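Long-range contacts in homoserine kinase (Listeria monocytogenes, PDB 3HUL), which probably catalyses the ATP-dependent phosphorylation of L-homoserine to O-phospho-L-homoserine, a late step in threonine biosynthesis: residues A[226-237]-A[265-273]; A[114-124]-A[139-147]. One frame throughout, in Å; residues are numbered along the deposited sequence.

Contact 1: residues A[226-237]-A[265-273]; sequences HLAQIRDVAKNQ and TSLQTLEID
Ile272, Leu270 and Leu267 supply most of the surface that segment 265-273 buries against helix 227-235. The setting is the C-terminal domain of a GHMP kinase. Its four-stranded antiparallel sheet, in strand order 2-3-1-4, and its intervening helices match a ferredoxin-like sandwich, with helices 227-235 and 260-268 as neighbours. Past the second helix, a type I turn from Gln268 to Glu271, with positive phi at Glu271, lets the chain swing round so that Ile272 meets the start of helix 227-235.

Ile272 spans that start. Its CG1 stands anti to its own carbonyl carbon (chi1 -70°) and lies 4.0 Å above the plane of the His226 ring, displaced toward the rim. The methyl CD1 continues to Ile230, 4.0 Å from its CG1. The ring is held at its edge, because His226 ND1 donates to Gln229 OE1 over 3.0 Å, nearly in the plane of the ring and in the carbonyl plane of the amide. That bond, which probably holds the amide's rotation, leaves Gln229 NE2 turned to Leu270 CD2 at 3.8 Å.

Leu270 forks over the middle of the helix: CD1 faces Ile230 CG1, and CD2 lies 4.2 Å from Val233 CG2. Leu267 works through one branch, CD2, which is 4.0 Å from Val233 CG1 and also meets Ile230 CG2 and Ala234 CB. Phe160 and Val253, from the sheet, touch both Ile230 and Leu267, so this layer continues into the domain core.

At the other end the contact turns polar. Gln237 NE2 donates to Ser266 OG over 2.7 Å at 162°, with the hydroxyl oxygen only 12° out of the amide plane.

Contact 2: residues A[114-124]-A[139-147]; sequences VRIAAEIEGHP and AKLDGEDFY
Lys140 starts beside Pro124 and runs across to the helix, joining a beta hairpin to the C-terminal end of helix 110-121 in the N-terminal part of this GHMP kinase. Its CB packs 3.8 Å from Pro124 CG. With CG anti to the backbone N (chi1 -172°), the chain extends toward the helix. CD reaches Ala118 CB at 3.8 Å, and CE comes to 3.4 Å from Ala118 O, which already accepts from Gly122 N. There the chain bends (chi4 -72°), and NZ stays 6.7 Å from Glu119 OE1, too far for direct charge pairing.

Asp145 spans one turn of the same helix, OD2 meeting Arg115 CG at 3.4 Å and OD1 facing Ala118 CB. A water donates both to this OD2 and to Arg115 O, bridging strand and helix. The axes of helix 114-121 and strand 144-147 come within 8.6 Å, with 116° between their N-to-C directions. Farther along the strand, the Tyr147 ring meets Val114 CG1 of the helix obliquely. On the hairpin, Leu141 and Phe146 pack on the second subunit, whose Arg212 forms a salt bridge with Glu144.

No direct hydrogen bond joins the segments. Arg115 NH1 forms a salt bridge with Glu119 OE1. The contact therefore rests on van der Waals packing and a water bridge; Lys140 NZ, 4.1 Å from Ala118 O, may feel a weak favourable pull from the helix's C-terminal end.

From the N terminus, contact 2 comes first: segments 114-124 and 139-147 close a loop of 14 residues that holds helix 127-132 and the start of strand 135-141. Contact 1 follows in series, its 27 intervening residues including strands 241-244 and 251-255 and the first part of helix 260-268. The two loops neither nest nor cross. Their centres are 36 Å apart, on opposite sides of the chain's centre, and their nearest atoms are about 19 Å apart. Contact 2 ties a helix to the large mixed sheet, close to the predicted ATP-binding residue Ser90; contact 1 joins two helices of the C-terminal sandwich, away from that site.

Contact 1: residues A[226-237]-A[265-273]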
loop_
_atom_site.group_PDB
_atom_site.type_symbol
_atom_site.label_atom_id
_atom_site.label_comp_id
_atom_site.label_asym_id
_atom_site.label_seq_id
_atom_site.Cartn_x
_atom_site.Cartn_y
_atom_site.Cartn_z
ATOM N N HIS A 226 -7.894 27.945 -22.486
ATOM C CA HIS A 226 -8.896 26.911 -22.725
ATOM C C HIS A 226 -8.953 25.888 -21.603
ATOM O O HIS A 226 -9.671 24.889 -21.706
ATOM C CB HIS A 226 -8.604 26.185 -24.039
ATOM C CG HIS A 226 -8.697 27.068 -25.242
ATOM N ND1 HIS A 226 -9.894 27.331 -25.882
ATOM C CD2 HIS A 226 -7.744 27.749 -25.923
ATOM C CE1 HIS A 226 -9.671 28.142 -26.902
ATOM N NE2 HIS A 226 -8.376 28.409 -26.950
ATOM N N LEU A 227 -8.193 26.144 -20.539
ATOM C CA LEU A 227 -8.053 25.193 -19.444
ATOM C C LEU A 227 -9.353 25.014 -18.669
ATOM O O LEU A 227 -9.792 23.880 -18.453
ATOM C CB LEU A 227 -6.900 25.594 -18.514
ATOM C CG LEU A 227 -6.443 24.560 -17.488
ATOM C CD1 LEU A 227 -6.129 23.229 -18.146
ATOM C CD2 LEU A 227 -5.227 25.101 -16.746
ATOM N N ALA A 228 -9.963 26.135 -18.274
ATOM C CA ALA A 228 -11.261 26.123 -17.586
ATOM C C ALA A 228 -12.308 25.360 -18.386
ATOM O O ALA A 228 -13.091 24.595 -17.817
ATOM C CB ALA A 228 -11.740 27.548 -17.301
ATOM N N GLN A 229 -12.302 25.565 -19.709
ATOM C CA GLN A 229 -13.253 24.947 -20.624
ATOM C C GLN A 229 -13.004 23.439 -20.738
ATOM O O GLN A 229 -13.939 22.652 -20.729
ATOM C CB GLN A 229 -13.137 25.627 -22.003
ATOM C CG GLN A 229 -13.782 24.899 -23.185
ATOM C CD GLN A 229 -13.251 25.391 -24.533
ATOM O OE1 GLN A 229 -12.074 25.750 -24.658
ATOM N NE2 GLN A 229 -14.110 25.400 -25.545
ATOM N N ILE A 230 -11.732 23.062 -20.860
ATOM C CA ILE A 230 -11.327 21.666 -20.888
ATOM C C ILE A 230 -11.735 20.973 -19.576
ATOM O O ILE A 230 -12.358 19.920 -19.615
ATOM C CB ILE A 230 -9.808 21.523 -21.167
ATOM C CG1 ILE A 230 -9.516 21.890 -22.625
ATOM C CG2 ILE A 230 -9.299 20.089 -20.819
ATOM C CD1 ILE A 230 -8.037 21.969 -22.972
ATOM N N ARG A 231 -11.421 21.595 -18.440
ATOM C CA ARG A 231 -11.888 21.147 -17.119
ATOM C C ARG A 231 -13.387 20.920 -17.032
ATOM O O ARG A 231 -13.838 19.838 -16.643
ATOM C CB ARG A 231 -11.496 22.147 -16.026
ATOM C CG ARG A 231 -10.229 21.803 -15.354
ATOM C CD ARG A 231 -9.703 22.875 -14.402
ATOM N NE ARG A 231 -8.271 22.635 -14.237
ATOM C CZ ARG A 231 -7.355 23.536 -13.900
ATOM N NH1 ARG A 231 -7.690 24.796 -13.690
ATOM N NH2 ARG A 231 -6.086 23.168 -13.791
ATOM N N ASP A 232 -14.157 21.953 -17.385
ATOM C CA ASP A 232 -15.623 21.895 -17.328
ATOM C C ASP A 232 -16.147 20.675 -18.046
ATOM O O ASP A 232 -16.914 19.902 -17.485
ATOM C CB ASP A 232 -16.255 23.139 -17.965
ATOM C CG ASP A 232 -16.150 24.364 -17.087
ATOM O OD1 ASP A 232 -15.835 24.225 -15.886
ATOM O OD2 ASP A 232 -16.378 25.477 -17.608
ATOM N N VAL A 233 -15.690 20.498 -19.278
ATOM C CA VAL A 233 -16.106 19.392 -20.131
ATOM C C VAL A 233 -15.671 18.011 -19.626
ATOM O O VAL A 233 -16.482 17.085 -19.563
ATOM C CB VAL A 233 -15.571 19.610 -21.558
ATOM C CG1 VAL A 233 -15.747 18.346 -22.409
ATOM C CG2 VAL A 233 -16.233 20.867 -22.170
ATOM N N ALA A 234 -14.383 17.886 -19.314
ATOM C CA ALA A 234 -13.813 16.635 -18.854
ATOM C C ALA A 234 -14.383 16.212 -17.518
ATOM O O ALA A 234 -14.856 15.114 -17.389
ATOM C CB ALA A 234 -12.299 16.737 -18.785
ATOM N N LYS A 235 -14.348 17.092 -16.531
ATOM C CA LYS A 235 -14.764 16.758 -15.172
ATOM C C LYS A 235 -16.267 16.588 -15.074
ATOM O O LYS A 235 -16.756 15.812 -14.255
ATOM C CB LYS A 235 -14.274 17.823 -14.197
ATOM C CG LYS A 235 -12.748 17.735 -14.026
ATOM C CD LYS A 235 -12.092 19.075 -13.804
ATOM C CE LYS A 235 -12.322 19.580 -12.406
ATOM N NZ LYS A 235 -12.090 18.481 -11.474
ATOM N N ASN A 236 -17.011 17.282 -15.934
ATOM C CA ASN A 236 -18.451 17.044 -15.914
ATOM C C ASN A 236 -18.868 15.673 -16.444
ATOM O O ASN A 236 -20.021 15.307 -16.275
ATOM C CB ASN A 236 -19.238 18.157 -16.576
ATOM C CG ASN A 236 -19.058 18.183 -18.022
ATOM O OD1 ASN A 236 -19.081 17.172 -18.681
ATOM N ND2 ASN A 236 -18.864 19.369 -18.552
ATOM N N GLN A 237 -17.940 14.947 -17.082
ATOM C CA GLN A 237 -18.162 13.547 -17.469
ATOM C C GLN A 237 -17.461 12.530 -16.534
ATOM O O GLN A 237 -17.626 11.319 -16.688
ATOM C CB GLN A 237 -17.733 13.295 -18.914
ATOM C CG GLN A 237 -18.373 14.235 -19.946
ATOM C CD GLN A 237 -17.814 14.021 -21.345
ATOM O OE1 GLN A 237 -17.673 12.892 -21.805
ATOM N NE2 GLN A 237 -17.505 15.107 -22.023
ATOM N N THR A 265 -12.942 11.525 -27.863
ATOM C CA THR A 265 -13.975 11.937 -28.824
ATOM C C THR A 265 -14.639 13.237 -28.411
ATOM O O THR A 265 -14.658 14.200 -29.165
ATOM C CB THR A 265 -15.014 10.782 -29.037
ATOM O OG1 THR A 265 -14.290 9.647 -29.491
ATOM C CG2 THR A 265 -16.092 11.140 -30.102
ATOM N N SER A 266 -15.142 13.262 -27.190
ATOM C CA SER A 266 -15.738 14.449 -26.605
ATOM C C SER A 266 -14.832 15.708 -26.594
ATOM O O SER A 266 -15.283 16.829 -26.893
ATOM C CB SER A 266 -16.131 14.090 -25.190
ATOM O OG SER A 266 -17.026 15.030 -24.680
ATOM N N LEU A 267 -13.563 15.538 -26.230
ATOM C CA LEU A 267 -12.658 16.696 -26.163
ATOM C C LEU A 267 -12.247 17.178 -27.559
ATOM O O LEU A 267 -12.020 18.359 -27.760
ATOM C CB LEU A 267 -11.429 16.402 -25.296
ATOM C CG LEU A 267 -11.770 16.269 -23.798
ATOM C CD1 LEU A 267 -10.743 15.398 -23.102
ATOM C CD2 LEU A 267 -11.900 17.607 -23.092
ATOM N N GLN A 268 -12.138 16.241 -28.501
ATOM C CA GLN A 268 -11.966 16.553 -29.906
ATOM C C GLN A 268 -13.046 17.472 -30.496
ATOM O O GLN A 268 -12.787 18.121 -31.498
ATOM C CB GLN A 268 -11.860 15.261 -30.723
ATOM C CG GLN A 268 -10.489 14.619 -30.585
ATOM C CD GLN A 268 -10.382 13.220 -31.133
ATOM O OE1 GLN A 268 -11.377 12.511 -31.332
ATOM N NE2 GLN A 268 -9.149 12.790 -31.348
ATOM N N THR A 269 -14.232 17.554 -29.880
ATOM C CA THR A 269 -15.287 18.442 -30.405
ATOM C C THR A 269 -15.039 19.913 -30.099
ATOM O O THR A 269 -15.743 20.776 -30.619
ATOM C CB THR A 269 -16.731 18.103 -29.916
ATOM O OG1 THR A 269 -16.846 18.387 -28.525
ATOM C CG2 THR A 269 -17.129 16.654 -30.205
ATOM N N LEU A 270 -14.064 20.200 -29.238
ATOM C CA LEU A 270 -13.778 21.589 -28.860
ATOM C C LEU A 270 -13.023 22.353 -29.954
ATOM O O LEU A 270 -12.995 23.583 -29.953
ATOM C CB LEU A 270 -13.024 21.647 -27.515
ATOM C CG LEU A 270 -13.760 21.025 -26.327
ATOM C CD1 LEU A 270 -12.860 20.993 -25.069
ATOM C CD2 LEU A 270 -15.074 21.779 -26.063
ATOM N N GLU A 271 -12.445 21.603 -30.895
ATOM C CA GLU A 271 -11.701 22.143 -32.048
ATOM C C GLU A 271 -10.648 23.157 -31.606
ATOM O O GLU A 271 -10.571 24.298 -32.089
ATOM C CB GLU A 271 -12.654 22.707 -33.102
ATOM C CG GLU A 271 -13.411 21.583 -33.835
ATOM C CD GLU A 271 -14.740 22.024 -34.417
ATOM O OE1 GLU A 271 -15.488 21.140 -34.908
ATOM O OE2 GLU A 271 -15.040 23.244 -34.385
ATOM N N ILE A 272 -9.871 22.723 -30.631
ATOM C CA ILE A 272 -8.752 23.480 -30.141
ATOM C C ILE A 272 -7.598 23.083 -31.053
ATOM O O ILE A 272 -7.554 21.966 -31.576
ATOM C CB ILE A 272 -8.522 23.163 -28.631
ATOM C CG1 ILE A 272 -9.659 23.764 -27.799
ATOM C CG2 ILE A 272 -7.187 23.693 -28.127
ATOM C CD1 ILE A 272 -9.867 23.092 -26.459
ATOM N N ASP A 273 -6.682 24.016 -31.274
ATOM C CA ASP A 273 -5.546 23.771 -32.141
ATOM C C ASP A 273 -4.488 22.892 -31.455
ATOM O O ASP A 273 -3.459 23.392 -30.961
ATOM C CB ASP A 273 -4.939 25.103 -32.604
ATOM C CG ASP A 273 -3.979 24.929 -33.762
ATOM O OD1 ASP A 273 -3.991 23.847 -34.404
ATOM O OD2 ASP A 273 -3.209 25.873 -34.026
#

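Contact 2: residues A[114-124]-A[139-147]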
loop_
_atom_site.group_PDB
_atom_site.type_symbol
_atom_site.label_atom_id
_atom_site.label_comp_id
_atom_site.label_asym_id
_atom_site.label_seq_id
_atom_site.Cartn_x
_atom_site.Cartn_y
_atom_site.Cartn_z
ATOM N N VAL A 114 19.527 7.103 -12.428
ATOM C CA VAL A 114 18.634 8.172 -11.998
ATOM C C VAL A 114 19.497 9.283 -11.460
ATOM O O VAL A 114 19.329 10.441 -11.870
ATOM C CB VAL A 114 17.561 7.739 -10.919
ATOM C CG1 VAL A 114 16.833 8.955 -10.361
ATOM C CG2 VAL A 114 16.547 6.765 -11.514
ATOM N N ARG A 115 20.420 8.938 -10.550
ATOM C CA ARG A 115 21.286 9.968 -9.979
ATOM C C ARG A 115 21.936 10.785 -11.083
ATOM O O ARG A 115 21.986 12.019 -10.998
ATOM C CB ARG A 115 22.377 9.414 -9.040
ATOM C CG ARG A 115 23.278 10.570 -8.536
ATOM C CD ARG A 115 24.713 10.213 -8.157
ATOM N NE ARG A 115 25.489 9.398 -9.103
ATOM C CZ ARG A 115 26.334 9.865 -10.028
ATOM N NH1 ARG A 115 26.511 11.170 -10.226
ATOM N NH2 ARG A 115 27.007 9.009 -10.776
ATOM N N ILE A 116 22.405 10.093 -12.122
ATOM C CA ILE A 116 23.195 10.719 -13.188
ATOM C C ILE A 116 22.320 11.595 -14.064
ATOM O O ILE A 116 22.695 12.718 -14.416
ATOM C CB ILE A 116 23.925 9.657 -14.061
ATOM C CG1 ILE A 116 25.072 8.998 -13.263
ATOM C CG2 ILE A 116 24.408 10.262 -15.386
ATOM C CD1 ILE A 116 25.587 7.687 -13.855
ATOM N N ALA A 117 21.144 11.080 -14.405
ATOM C CA ALA A 117 20.206 11.833 -15.239
ATOM C C ALA A 117 19.682 13.080 -14.527
ATOM O O ALA A 117 19.475 14.124 -15.160
ATOM C CB ALA A 117 19.045 10.932 -15.709
ATOM N N ALA A 118 19.488 12.972 -13.219
ATOM C CA ALA A 118 18.941 14.086 -12.428
ATOM C C ALA A 118 19.980 15.211 -12.277
ATOM O O ALA A 118 19.650 16.395 -12.386
ATOM C CB ALA A 118 18.465 13.583 -11.045
ATOM N N GLU A 119 21.235 14.817 -12.061
ATOM C CA GLU A 119 22.375 15.749 -12.041
ATOM C C GLU A 119 22.482 16.517 -13.364
ATOM O O GLU A 119 22.712 17.723 -13.367
ATOM C CB GLU A 119 23.647 14.960 -11.743
ATOM C CG GLU A 119 24.895 15.765 -11.426
ATOM C CD GLU A 119 26.065 14.852 -10.995
ATOM O OE1 GLU A 119 25.890 14.023 -10.053
ATOM O OE2 GLU A 119 27.156 14.963 -11.608
ATOM N N ILE A 120 22.297 15.823 -14.486
ATOM C CA ILE A 120 22.315 16.478 -15.797
ATOM C C ILE A 120 21.144 17.432 -15.967
ATOM O O ILE A 120 21.320 18.570 -16.431
ATOM C CB ILE A 120 22.294 15.470 -16.971
ATOM C CG1 ILE A 120 23.600 14.659 -17.003
ATOM C CG2 ILE A 120 22.083 16.200 -18.292
ATOM C CD1 ILE A 120 23.591 13.532 -18.048
ATOM N N GLU A 121 19.941 16.973 -15.613
ATOM C CA GLU A 121 18.752 17.788 -15.856
ATOM C C GLU A 121 18.488 18.872 -14.807
ATOM O O GLU A 121 17.803 19.859 -15.104
ATOM C CB GLU A 121 17.522 16.909 -16.042
ATOM C CG GLU A 121 17.576 16.034 -17.309
ATOM C CD GLU A 121 17.155 16.773 -18.571
ATOM O OE1 GLU A 121 16.041 16.515 -19.034
ATOM O OE2 GLU A 121 17.932 17.601 -19.116
ATOM N N GLY A 122 19.026 18.690 -13.598
ATOM C CA GLY A 122 18.829 19.637 -12.515
ATOM C C GLY A 122 17.599 19.346 -11.659
ATOM O O GLY A 122 17.368 20.027 -10.656
ATOM N N HIS A 123 16.816 18.337 -12.060
ATOM C CA HIS A 123 15.636 17.871 -11.299
ATOM C C HIS A 123 15.316 16.397 -11.612
ATOM O O HIS A 123 15.623 15.910 -12.699
ATOM C CB HIS A 123 14.415 18.767 -11.566
ATOM C CG HIS A 123 14.047 18.880 -13.012
ATOM N ND1 HIS A 123 12.893 18.325 -13.533
ATOM C CD2 HIS A 123 14.657 19.513 -14.041
ATOM C CE1 HIS A 123 12.824 18.587 -14.828
ATOM N NE2 HIS A 123 13.885 19.304 -15.162
ATOM N N PRO A 124 14.684 15.690 -10.662
ATOM C CA PRO A 124 14.560 14.260 -10.828
ATOM C C PRO A 124 13.235 13.784 -11.442
ATOM O O PRO A 124 13.114 12.600 -11.738
ATOM C CB PRO A 124 14.696 13.749 -9.390
ATOM C CG PRO A 124 14.213 14.869 -8.517
ATOM C CD PRO A 124 14.156 16.127 -9.352
ATOM N N ALA A 139 13.019 13.393 -4.510
ATOM C CA ALA A 139 13.651 14.589 -3.949
ATOM C C ALA A 139 15.142 14.612 -4.322
ATOM O O ALA A 139 15.865 13.613 -4.201
ATOM C CB ALA A 139 13.458 14.666 -2.446
ATOM N N LYS A 140 15.568 15.744 -4.841
ATOM C CA LYS A 140 16.964 15.953 -5.192
ATOM C C LYS A 140 17.460 16.987 -4.207
ATOM O O LYS A 140 16.963 18.111 -4.195
ATOM C CB LYS A 140 17.095 16.435 -6.642
ATOM C CG LYS A 140 18.547 16.482 -7.115
ATOM C CD LYS A 140 18.654 16.512 -8.615
ATOM C CE LYS A 140 20.118 16.585 -9.008
ATOM N NZ LYS A 140 20.658 17.926 -8.691
ATOM N N LEU A 141 18.388 16.572 -3.344
ATOM C CA LEU A 141 18.783 17.343 -2.161
ATOM C C LEU A 141 20.279 17.452 -2.212
ATOM O O LEU A 141 21.001 16.463 -1.938
ATOM C CB LEU A 141 18.407 16.619 -0.866
ATOM C CG LEU A 141 16.988 16.068 -0.734
ATOM C CD1 LEU A 141 16.840 15.286 0.581
ATOM C CD2 LEU A 141 15.970 17.185 -0.831
ATOM N N ASP A 142 20.745 18.649 -2.541
ATOM C CA ASP A 142 22.090 18.806 -3.049
ATOM C C ASP A 142 23.089 17.820 -2.459
ATOM O O ASP A 142 23.273 17.687 -1.231
ATOM C CB ASP A 142 22.507 20.282 -3.174
ATOM C CG ASP A 142 21.916 20.934 -4.449
ATOM O OD1 ASP A 142 21.115 20.258 -5.152
ATOM O OD2 ASP A 142 22.253 22.103 -4.757
ATOM N N GLY A 143 23.649 17.059 -3.387
ATOM C CA GLY A 143 24.174 15.748 -3.098
ATOM C C GLY A 143 23.305 14.751 -3.852
ATOM O O GLY A 143 23.464 14.533 -5.072
ATOM N N GLU A 144 22.342 14.188 -3.133
ATOM C CA GLU A 144 21.803 12.886 -3.495
ATOM C C GLU A 144 20.379 12.934 -4.011
ATOM O O GLU A 144 19.760 13.997 -4.065
ATOM C CB GLU A 144 21.830 11.976 -2.277
ATOM C CG GLU A 144 23.036 12.108 -1.412
ATOM C CD GLU A 144 22.641 12.263 0.022
ATOM O OE1 GLU A 144 22.640 11.237 0.753
ATOM O OE2 GLU A 144 22.298 13.413 0.401
ATOM N N ASP A 145 19.872 11.757 -4.370
ATOM C CA ASP A 145 18.487 11.600 -4.787
ATOM C C ASP A 145 17.808 10.544 -3.941
ATOM O O ASP A 145 18.396 9.502 -3.623
ATOM C CB ASP A 145 18.406 11.207 -6.248
ATOM C CG ASP A 145 19.128 12.182 -7.140
ATOM O OD1 ASP A 145 18.588 13.276 -7.391
ATOM O OD2 ASP A 145 20.245 11.850 -7.575
ATOM N N PHE A 146 16.577 10.855 -3.549
ATOM C CA PHE A 146 15.718 9.915 -2.858
ATOM C C PHE A 146 14.446 9.838 -3.662
ATOM O O PHE A 146 13.969 10.847 -4.192
ATOM C CB PHE A 146 15.462 10.385 -1.432
ATOM C CG PHE A 146 16.711 10.553 -0.638
ATOM C CD1 PHE A 146 17.277 9.472 0.016
ATOM C CD2 PHE A 146 17.352 11.789 -0.582
ATOM C CE1 PHE A 146 18.467 9.637 0.758
ATOM C CE2 PHE A 146 18.532 11.956 0.136
ATOM C CZ PHE A 146 19.091 10.875 0.802
ATOM N N TYR A 147 13.916 8.634 -3.788
ATOM C CA TYR A 147 12.741 8.434 -4.610
ATOM C C TYR A 147 11.987 7.191 -4.153
ATOM O O TYR A 147 12.575 6.276 -3.571
ATOM C CB TYR A 147 13.108 8.387 -6.116
ATOM C CG TYR A 147 14.028 7.269 -6.525
ATOM C CD1 TYR A 147 13.557 5.960 -6.601
ATOM C CD2 TYR A 147 15.382 7.510 -6.847
ATOM C CE1 TYR A 147 14.392 4.892 -6.978
ATOM C CE2 TYR A 147 16.240 6.447 -7.226
ATOM C CZ TYR A 147 15.721 5.141 -7.294
ATOM O OH TYR A 147 16.495 4.054 -7.661
HETATM O O HOH W 1 21.289 13.628 -9.031
#